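Local coordinates for two-domain protein containing predicted PHP-like metal-dependent phosphoesterase (Bacteroides vulgatus ATCC 8482, PDB 3E38), which binds zinc and is probably a metal-dependent phosphoesterase of the PHP family, possibly acting as a 5'-3' exonuclease on DNA or RNA, at residues B[21-34]-B[188-200]. Sequence-based numbering, arbitrary orientation.
Sequences CDFHMHSVFSDGLV and TMIGTSDIHQPIQ. With ZN (zinc ion), chain I; ZN (zinc ion), chain J.
Two of the three zinc sites of the PHP-type metal centre are partly built where the loop after strand 17-22 meets the loop after strand 188-192. His24 and His26, the H-x-H pair, bind one zinc through NE2, and Asp194 OD1 reaches the same ion at 2.5 Å; Glu93 and a water are further ligands. With its CG anti to the backbone N (chi1 -160°), Asp194 lays its carboxylate over a face of the His24 ring, the two planes 34° apart; Glu167 is a polar partner of His24, Asn170 of Asp194. Both oxygens of Asp31 reach the second zinc unevenly, OD1 at 2.5 Å and OD2 closer, while His196 NE2 binds at 2.1 Å and His56 joins them. The His26 and His196 rings form an offset stack, centroids 4.3 Å apart, and the second zinc lies over that same face of His26. His26 ND1 donates to Ser30 OG in its ring plane. Three backbone bonds tie the loops together: Asp194 N to His24 O, His26 N to Ile195 O and Leu33 N to His196 O. Toward the strands, Asp22 takes Ser193 N on OD1 (3.0 Å) and Ser193 OG on the syn lone pair of OD2 (2.6 Å), with Arg211 salt-bridged to OD2. An alanine at Asp22 would remove both acceptors and is likely to leave Ser193 less firmly held and Arg211 without this counter-charge. An H-x-H pair and later ligands on loops at C-terminal strand ends, clustering three zincs, typify the PHP-type barrel.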
ATOM      1  N   CYS B  21      -0.643 -23.820   7.461  1.00 28.16           N
ATOM      2  CA  CYS B  21       0.475 -24.592   6.929  1.00 30.06           C
ATOM      3  C   CYS B  21       0.671 -24.515   5.421  1.00 31.12           C
ATOM      4  O   CYS B  21      -0.298 -24.332   4.672  1.00 37.38           O
ATOM      5  CB  CYS B  21       0.291 -26.062   7.331  1.00 30.25           C
ATOM      6  SG  CYS B  21      -0.138 -26.315   9.074  1.00 36.58           S
ATOM      7  N   ASP B  22       1.949 -24.617   5.021  1.00 30.35           N
ATOM      8  CA  ASP B  22       2.398 -24.636   3.602  1.00 29.89           C
ATOM      9  C   ASP B  22       3.251 -25.885   3.400  1.00 30.48           C
ATOM     10  O   ASP B  22       4.407 -25.970   3.835  1.00 33.34           O
ATOM     11  CB  ASP B  22       3.143 -23.356   3.246  1.00 31.95           C
ATOM     12  CG  ASP B  22       3.361 -23.181   1.759  1.00 34.14           C
ATOM     13  OD1 ASP B  22       2.849 -24.025   0.996  1.00 26.22           O
ATOM     14  OD2 ASP B  22       4.031 -22.177   1.370  1.00 25.87           O
ATOM     15  N   PHE B  23       2.662 -26.868   2.740  1.00 30.42           N
ATOM     16  CA  PHE B  23       3.285 -28.194   2.643  1.00 29.93           C
ATOM     17  C   PHE B  23       4.060 -28.441   1.361  1.00 30.11           C
ATOM     18  O   PHE B  23       4.313 -29.578   0.985  1.00 33.81           O
ATOM     19  CB  PHE B  23       2.190 -29.260   2.777  1.00 33.09           C
ATOM     20  CG  PHE B  23       1.466 -29.251   4.111  1.00 28.34           C
ATOM     21  CD1 PHE B  23       2.166 -29.439   5.289  1.00 29.54           C
ATOM     22  CD2 PHE B  23       0.100 -29.126   4.169  1.00 34.50           C
ATOM     23  CE1 PHE B  23       1.526 -29.479   6.482  1.00 29.30           C
ATOM     24  CE2 PHE B  23      -0.558 -29.157   5.376  1.00 29.90           C
ATOM     25  CZ  PHE B  23       0.156 -29.325   6.528  1.00 37.66           C
ATOM     26  N   HIS B  24       4.394 -27.361   0.675  1.00 29.69           N
ATOM     27  CA  HIS B  24       5.018 -27.469  -0.648  1.00 29.50           C
ATOM     28  C   HIS B  24       5.739 -26.199  -1.040  1.00 29.55           C
ATOM     29  O   HIS B  24       5.156 -25.157  -1.292  1.00 30.97           O
ATOM     30  CB  HIS B  24       3.919 -27.766  -1.672  1.00 29.33           C
ATOM     31  CG  HIS B  24       4.407 -28.143  -3.028  1.00 26.22           C
ATOM     32  ND1 HIS B  24       3.599 -28.802  -3.930  1.00 38.95           N
ATOM     33  CD2 HIS B  24       5.619 -28.035  -3.616  1.00 31.61           C
ATOM     34  CE1 HIS B  24       4.277 -29.043  -5.035  1.00 32.27           C
ATOM     35  NE2 HIS B  24       5.504 -28.586  -4.876  1.00 28.27           N
HETATM   36  N   MSE B  25       7.047 -26.307  -1.060  1.00 31.80           N
HETATM   37  CA  MSE B  25       7.880 -25.187  -1.419  1.00 32.07           C
HETATM   38  C   MSE B  25       9.278 -25.655  -1.753  1.00 33.61           C
HETATM   39  O   MSE B  25       9.642 -26.798  -1.457  1.00 33.60           O
HETATM   40  CB  MSE B  25       7.905 -24.191  -0.276  1.00 29.37           C
HETATM   41  CG  MSE B  25       8.596 -24.681   0.949  1.00 35.38           C
HETATM   42 SE   MSE B  25       8.339 -23.477   2.474  0.75 35.91          SE
HETATM   43  CE  MSE B  25       6.440 -23.601   2.545  1.00 30.62           C
ATOM     44  N   HIS B  26      10.048 -24.708  -2.281  1.00 31.62           N
ATOM     45  CA  HIS B  26      11.396 -24.946  -2.804  1.00 29.67           C
ATOM     46  C   HIS B  26      12.459 -23.941  -2.484  1.00 28.09           C
ATOM     47  O   HIS B  26      12.179 -22.793  -2.237  1.00 28.37           O
ATOM     48  CB  HIS B  26      11.308 -25.053  -4.317  1.00 30.54           C
ATOM     49  CG  HIS B  26      10.363 -26.116  -4.767  1.00 20.29           C
ATOM     50  ND1 HIS B  26      10.757 -27.413  -5.015  1.00 24.56           N
ATOM     51  CD2 HIS B  26       9.031 -26.074  -4.980  1.00 29.84           C
ATOM     52  CE1 HIS B  26       9.705 -28.116  -5.399  1.00 20.46           C
ATOM     53  NE2 HIS B  26       8.647 -27.316  -5.401  1.00 14.55           N
ATOM     54  N   SER B  27      13.691 -24.453  -2.444  1.00 29.55           N
ATOM     55  CA  SER B  27      14.893 -23.646  -2.189  1.00 28.75           C
ATOM     56  C   SER B  27      15.893 -23.915  -3.310  1.00 28.44           C
ATOM     57  O   SER B  27      15.613 -24.644  -4.232  1.00 22.75           O
ATOM     58  CB  SER B  27      15.537 -23.930  -0.831  1.00 28.99           C
ATOM     59  OG  SER B  27      16.305 -25.146  -0.782  1.00 25.01           O
ATOM     60  N   VAL B  28      17.046 -23.284  -3.222  1.00 22.16           N
ATOM     61  CA  VAL B  28      18.081 -23.441  -4.225  1.00 22.48           C
ATOM     62  C   VAL B  28      18.660 -24.884  -4.287  1.00 27.57           C
ATOM     63  O   VAL B  28      19.525 -25.190  -5.120  1.00 26.81           O
ATOM     64  CB  VAL B  28      19.291 -22.448  -3.942  1.00 23.87           C
ATOM     65  CG1 VAL B  28      18.903 -21.007  -4.257  1.00 18.55           C
ATOM     66  CG2 VAL B  28      19.801 -22.609  -2.541  1.00 24.02           C
ATOM     67  N   PHE B  29      18.173 -25.737  -3.378  1.00 26.77           N
ATOM     68  CA  PHE B  29      18.635 -27.125  -3.232  1.00 27.09           C
ATOM     69  C   PHE B  29      17.851 -27.996  -4.206  1.00 29.02           C
ATOM     70  O   PHE B  29      18.129 -29.166  -4.390  1.00 26.47           O
ATOM     71  CB  PHE B  29      18.642 -27.583  -1.773  1.00 26.74           C
ATOM     72  CG  PHE B  29      19.855 -27.083  -0.991  1.00 24.70           C
ATOM     73  CD1 PHE B  29      19.883 -25.827  -0.432  1.00 26.12           C
ATOM     74  CD2 PHE B  29      20.943 -27.886  -0.795  1.00 16.61           C
ATOM     75  CE1 PHE B  29      20.995 -25.364   0.239  1.00 23.09           C
ATOM     76  CE2 PHE B  29      22.075 -27.437  -0.135  1.00 23.97           C
ATOM     77  CZ  PHE B  29      22.082 -26.165   0.408  1.00 33.16           C
ATOM     78  N   SER B  30      16.870 -27.356  -4.842  1.00 31.87           N
ATOM     79  CA  SER B  30      16.215 -27.895  -6.062  1.00 32.99           C
ATOM     80  C   SER B  30      16.156 -26.718  -7.027  1.00 32.18           C
ATOM     81  O   SER B  30      17.193 -26.162  -7.349  1.00 33.11           O
ATOM     82  CB  SER B  30      14.836 -28.589  -5.898  1.00 32.01           C
ATOM     83  OG  SER B  30      13.933 -27.862  -5.102  1.00 35.25           O
ATOM     84  N   ASP B  31      14.943 -26.319  -7.401  1.00 31.12           N
ATOM     85  CA  ASP B  31      14.707 -25.252  -8.418  1.00 31.73           C
ATOM     86  C   ASP B  31      14.185 -23.956  -7.809  1.00 31.77           C
ATOM     87  O   ASP B  31      13.837 -23.024  -8.482  1.00 32.89           O
ATOM     88  CB  ASP B  31      13.782 -25.741  -9.575  1.00 31.73           C
ATOM     89  CG  ASP B  31      12.375 -26.100  -9.119  1.00 30.74           C
ATOM     90  OD1 ASP B  31      12.203 -26.261  -7.909  1.00 22.97           O
ATOM     91  OD2 ASP B  31      11.424 -26.256  -9.962  1.00 23.87           O
ATOM     92  N   GLY B  32      14.137 -23.929  -6.503  1.00 33.39           N
ATOM     93  CA  GLY B  32      13.808 -22.713  -5.768  1.00 32.45           C
ATOM     94  C   GLY B  32      14.908 -21.667  -5.915  1.00 29.45           C
ATOM     95  O   GLY B  32      16.017 -21.971  -6.330  1.00 28.30           O
ATOM     96  N   LEU B  33      14.633 -20.447  -5.477  1.00 24.59           N
ATOM     97  CA  LEU B  33      15.577 -19.333  -5.707  1.00 25.80           C
ATOM     98  C   LEU B  33      16.099 -18.648  -4.488  1.00 24.89           C
ATOM     99  O   LEU B  33      16.793 -17.642  -4.586  1.00 27.24           O
ATOM    100  CB  LEU B  33      14.943 -18.287  -6.651  1.00 25.55           C
ATOM    101  CG  LEU B  33      14.791 -18.677  -8.119  1.00 33.31           C
ATOM    102  CD1 LEU B  33      13.824 -17.741  -8.764  1.00 34.81           C
ATOM    103  CD2 LEU B  33      16.181 -18.697  -8.887  1.00 29.95           C
ATOM    104  N   VAL B  34      15.793 -19.226  -3.334  1.00 27.76           N
ATOM    105  CA  VAL B  34      16.253 -18.712  -2.034  1.00 26.49           C
ATOM    106  C   VAL B  34      16.984 -19.759  -1.204  1.00 28.05           C
ATOM    107  O   VAL B  34      16.785 -20.982  -1.348  1.00 29.46           O
ATOM    108  CB  VAL B  34      15.064 -18.161  -1.203  1.00 29.76           C
ATOM    109  CG1 VAL B  34      14.428 -16.966  -1.934  1.00 25.10           C
ATOM    110  CG2 VAL B  34      13.984 -19.269  -0.861  1.00 23.98           C
ATOM    111  N   THR B 188      -7.903 -35.809   1.646  1.00 30.88           N
ATOM    112  CA  THR B 188      -7.592 -34.522   2.297  1.00 29.82           C
ATOM    113  C   THR B 188      -7.341 -33.443   1.268  1.00 28.94           C
ATOM    114  O   THR B 188      -6.483 -33.611   0.429  1.00 31.12           O
ATOM    115  CB  THR B 188      -6.400 -34.673   3.207  1.00 28.09           C
ATOM    116  OG1 THR B 188      -6.740 -35.671   4.174  1.00 26.80           O
ATOM    117  CG2 THR B 188      -6.026 -33.347   3.909  1.00 28.72           C
HETATM  118  N   MSE B 189      -8.135 -32.364   1.321  1.00 27.82           N
HETATM  119  CA  MSE B 189      -7.957 -31.215   0.414  1.00 27.22           C
HETATM  120  C   MSE B 189      -6.825 -30.375   0.947  1.00 29.48           C
HETATM  121  O   MSE B 189      -6.809 -30.012   2.117  1.00 27.36           O
HETATM  122  CB  MSE B 189      -9.217 -30.371   0.303  1.00 24.45           C
HETATM  123  CG  MSE B 189     -10.411 -31.164  -0.191  1.00 32.00           C
HETATM  124 SE   MSE B 189     -11.876 -29.990  -0.413  0.75 34.59          SE
HETATM  125  CE  MSE B 189     -13.310 -31.393  -0.422  1.00 19.38           C
ATOM    126  N   ILE B 190      -5.879 -30.141   0.053  1.00 30.91           N
ATOM    127  CA  ILE B 190      -4.644 -29.418   0.329  1.00 28.74           C
ATOM    128  C   ILE B 190      -4.470 -28.133  -0.462  1.00 26.82           C
ATOM    129  O   ILE B 190      -4.834 -28.024  -1.612  1.00 23.13           O
ATOM    130  CB  ILE B 190      -3.388 -30.285   0.037  1.00 28.47           C
ATOM    131  CG1 ILE B 190      -3.322 -31.514   0.924  1.00 29.53           C
ATOM    132  CG2 ILE B 190      -2.083 -29.461   0.314  1.00 24.66           C
ATOM    133  CD1 ILE B 190      -3.016 -31.209   2.385  1.00 29.18           C
ATOM    134  N   GLY B 191      -3.825 -27.171   0.167  1.00 26.98           N
ATOM    135  CA  GLY B 191      -3.497 -25.951  -0.540  1.00 26.44           C
ATOM    136  C   GLY B 191      -2.118 -25.447  -0.175  1.00 29.67           C
ATOM    137  O   GLY B 191      -1.791 -25.274   0.999  1.00 30.35           O
ATOM    138  N   THR B 192      -1.326 -25.198  -1.204  1.00 29.34           N
ATOM    139  CA  THR B 192       0.072 -24.807  -1.001  1.00 29.20           C
ATOM    140  C   THR B 192       0.539 -23.716  -1.937  1.00 27.69           C
ATOM    141  O   THR B 192      -0.143 -23.350  -2.872  1.00 26.73           O
ATOM    142  CB  THR B 192       0.992 -26.005  -1.176  1.00 29.97           C
ATOM    143  OG1 THR B 192       1.028 -26.341  -2.554  1.00 30.92           O
ATOM    144  CG2 THR B 192       0.473 -27.217  -0.399  1.00 27.35           C
ATOM    145  N   SER B 193       1.727 -23.203  -1.634  1.00 30.03           N
ATOM    146  CA  SER B 193       2.309 -22.126  -2.404  1.00 29.54           C
ATOM    147  C   SER B 193       3.091 -22.690  -3.573  1.00 29.35           C
ATOM    148  O   SER B 193       2.978 -22.219  -4.677  1.00 28.84           O
ATOM    149  CB  SER B 193       3.236 -21.241  -1.559  1.00 30.64           C
ATOM    150  OG  SER B 193       4.436 -21.880  -1.192  1.00 35.51           O
ATOM    151  N   ASP B 194       3.860 -23.735  -3.327  1.00 28.81           N
ATOM    152  CA  ASP B 194       4.734 -24.263  -4.365  1.00 28.82           C
ATOM    153  C   ASP B 194       5.725 -23.155  -4.731  1.00 27.46           C
ATOM    154  O   ASP B 194       6.192 -23.018  -5.860  1.00 26.54           O
ATOM    155  CB  ASP B 194       3.915 -24.754  -5.582  1.00 26.24           C
ATOM    156  CG  ASP B 194       4.701 -25.732  -6.441  1.00 32.35           C
ATOM    157  OD1 ASP B 194       5.923 -25.870  -6.163  1.00 34.79           O
ATOM    158  OD2 ASP B 194       4.117 -26.403  -7.352  1.00 34.62           O
ATOM    159  N   ILE B 195       6.047 -22.354  -3.721  1.00 29.74           N
ATOM    160  CA  ILE B 195       6.943 -21.193  -3.902  1.00 28.87           C
ATOM    161  C   ILE B 195       8.356 -21.540  -4.332  1.00 27.67           C
ATOM    162  O   ILE B 195       8.966 -22.412  -3.762  1.00 27.61           O
ATOM    163  CB  ILE B 195       6.952 -20.273  -2.626  1.00 28.54           C
ATOM    164  CG1 ILE B 195       7.628 -18.944  -2.951  1.00 36.90           C
ATOM    165  CG2 ILE B 195       7.500 -21.004  -1.385  1.00 24.82           C
ATOM    166  CD1 ILE B 195       6.718 -18.022  -3.826  1.00 33.52           C
ATOM    167  N   HIS B 196       8.818 -20.855  -5.391  1.00 29.45           N
ATOM    168  CA  HIS B 196      10.219 -20.933  -5.907  1.00 26.25           C
ATOM    169  C   HIS B 196      10.921 -19.606  -5.719  1.00 26.70           C
ATOM    170  O   HIS B 196      12.064 -19.532  -5.283  1.00 22.76           O
ATOM    171  CB  HIS B 196      10.298 -21.335  -7.380  1.00 27.36           C
ATOM    172  CG  HIS B 196       9.800 -22.726  -7.672  1.00 25.31           C
ATOM    173  ND1 HIS B 196       8.488 -23.104  -7.463  1.00 29.74           N
ATOM    174  CD2 HIS B 196      10.425 -23.815  -8.188  1.00 34.34           C
ATOM    175  CE1 HIS B 196       8.328 -24.372  -7.822  1.00 28.79           C
ATOM    176  NE2 HIS B 196       9.482 -24.822  -8.285  1.00 31.97           N
ATOM    177  N   GLN B 197      10.197 -18.538  -6.021  1.00 28.88           N
ATOM    178  CA  GLN B 197      10.726 -17.186  -5.918  1.00 29.19           C
ATOM    179  C   GLN B 197      10.711 -16.731  -4.475  1.00 28.61           C
ATOM    180  O   GLN B 197      10.210 -17.433  -3.629  1.00 30.83           O
ATOM    181  CB  GLN B 197       9.832 -16.223  -6.701  1.00 28.97           C
ATOM    182  CG  GLN B 197       9.778 -16.428  -8.179  1.00 24.71           C
ATOM    183  CD  GLN B 197      11.016 -15.919  -8.898  1.00 35.15           C
ATOM    184  OE1 GLN B 197      11.876 -15.252  -8.312  1.00 34.54           O
ATOM    185  NE2 GLN B 197      11.113 -16.241 -10.179  1.00 35.76           N
ATOM    186  N   PRO B 198      11.312 -15.580  -4.176  1.00 29.58           N
ATOM    187  CA  PRO B 198      11.001 -15.023  -2.849  1.00 30.41           C
ATOM    188  C   PRO B 198       9.463 -14.849  -2.743  1.00 31.41           C
ATOM    189  O   PRO B 198       8.774 -14.678  -3.762  1.00 32.77           O
ATOM    190  CB  PRO B 198      11.772 -13.679  -2.834  1.00 32.02           C
ATOM    191  CG  PRO B 198      12.961 -13.946  -3.782  1.00 26.35           C
ATOM    192  CD  PRO B 198      12.346 -14.814  -4.885  1.00 29.60           C
ATOM    193  N   ILE B 199       8.913 -15.010  -1.539  1.00 30.58           N
ATOM    194  CA  ILE B 199       7.460 -14.998  -1.369  1.00 28.85           C
ATOM    195  C   ILE B 199       6.864 -13.663  -1.863  1.00 27.79           C
ATOM    196  O   ILE B 199       5.836 -13.629  -2.527  1.00 25.76           O
ATOM    197  CB  ILE B 199       7.037 -15.332   0.113  1.00 30.54           C
ATOM    198  CG1 ILE B 199       5.572 -15.755   0.199  1.00 27.96           C
ATOM    199  CG2 ILE B 199       7.354 -14.163   1.077  1.00 29.78           C
ATOM    200  CD1 ILE B 199       5.225 -17.157  -0.477  1.00 23.83           C
ATOM    201  N   GLN B 200       7.562 -12.567  -1.596  1.00 29.17           N
ATOM    202  CA  GLN B 200       7.041 -11.246  -1.918  1.00 28.09           C
ATOM    203  C   GLN B 200       6.956 -11.032  -3.424  1.00 29.61           C
ATOM    204  O   GLN B 200       6.251 -10.181  -3.889  1.00 31.95           O
ATOM    205  CB  GLN B 200       7.899 -10.127  -1.311  1.00 32.02           C
ATOM    206  CG  GLN B 200       8.171 -10.204   0.223  1.00 33.90           C
ATOM    207  CD  GLN B 200       9.515 -10.790   0.570  1.00 36.15           C
ATOM    208  OE1 GLN B 200       9.973 -11.702  -0.094  1.00 33.86           O
ATOM    209  NE2 GLN B 200      10.188 -10.233   1.617  1.00 29.83           N
TER
HETATM  210 ZN    ZN I   5       6.888 -28.109  -6.503  1.00 34.62          ZN
HETATM  211 ZN    ZN J   6       9.987 -26.740  -8.986  1.00 32.50          ZN
HETATM  212  O   HOH W   1       5.385 -28.906  -7.759  1.00 32.72           O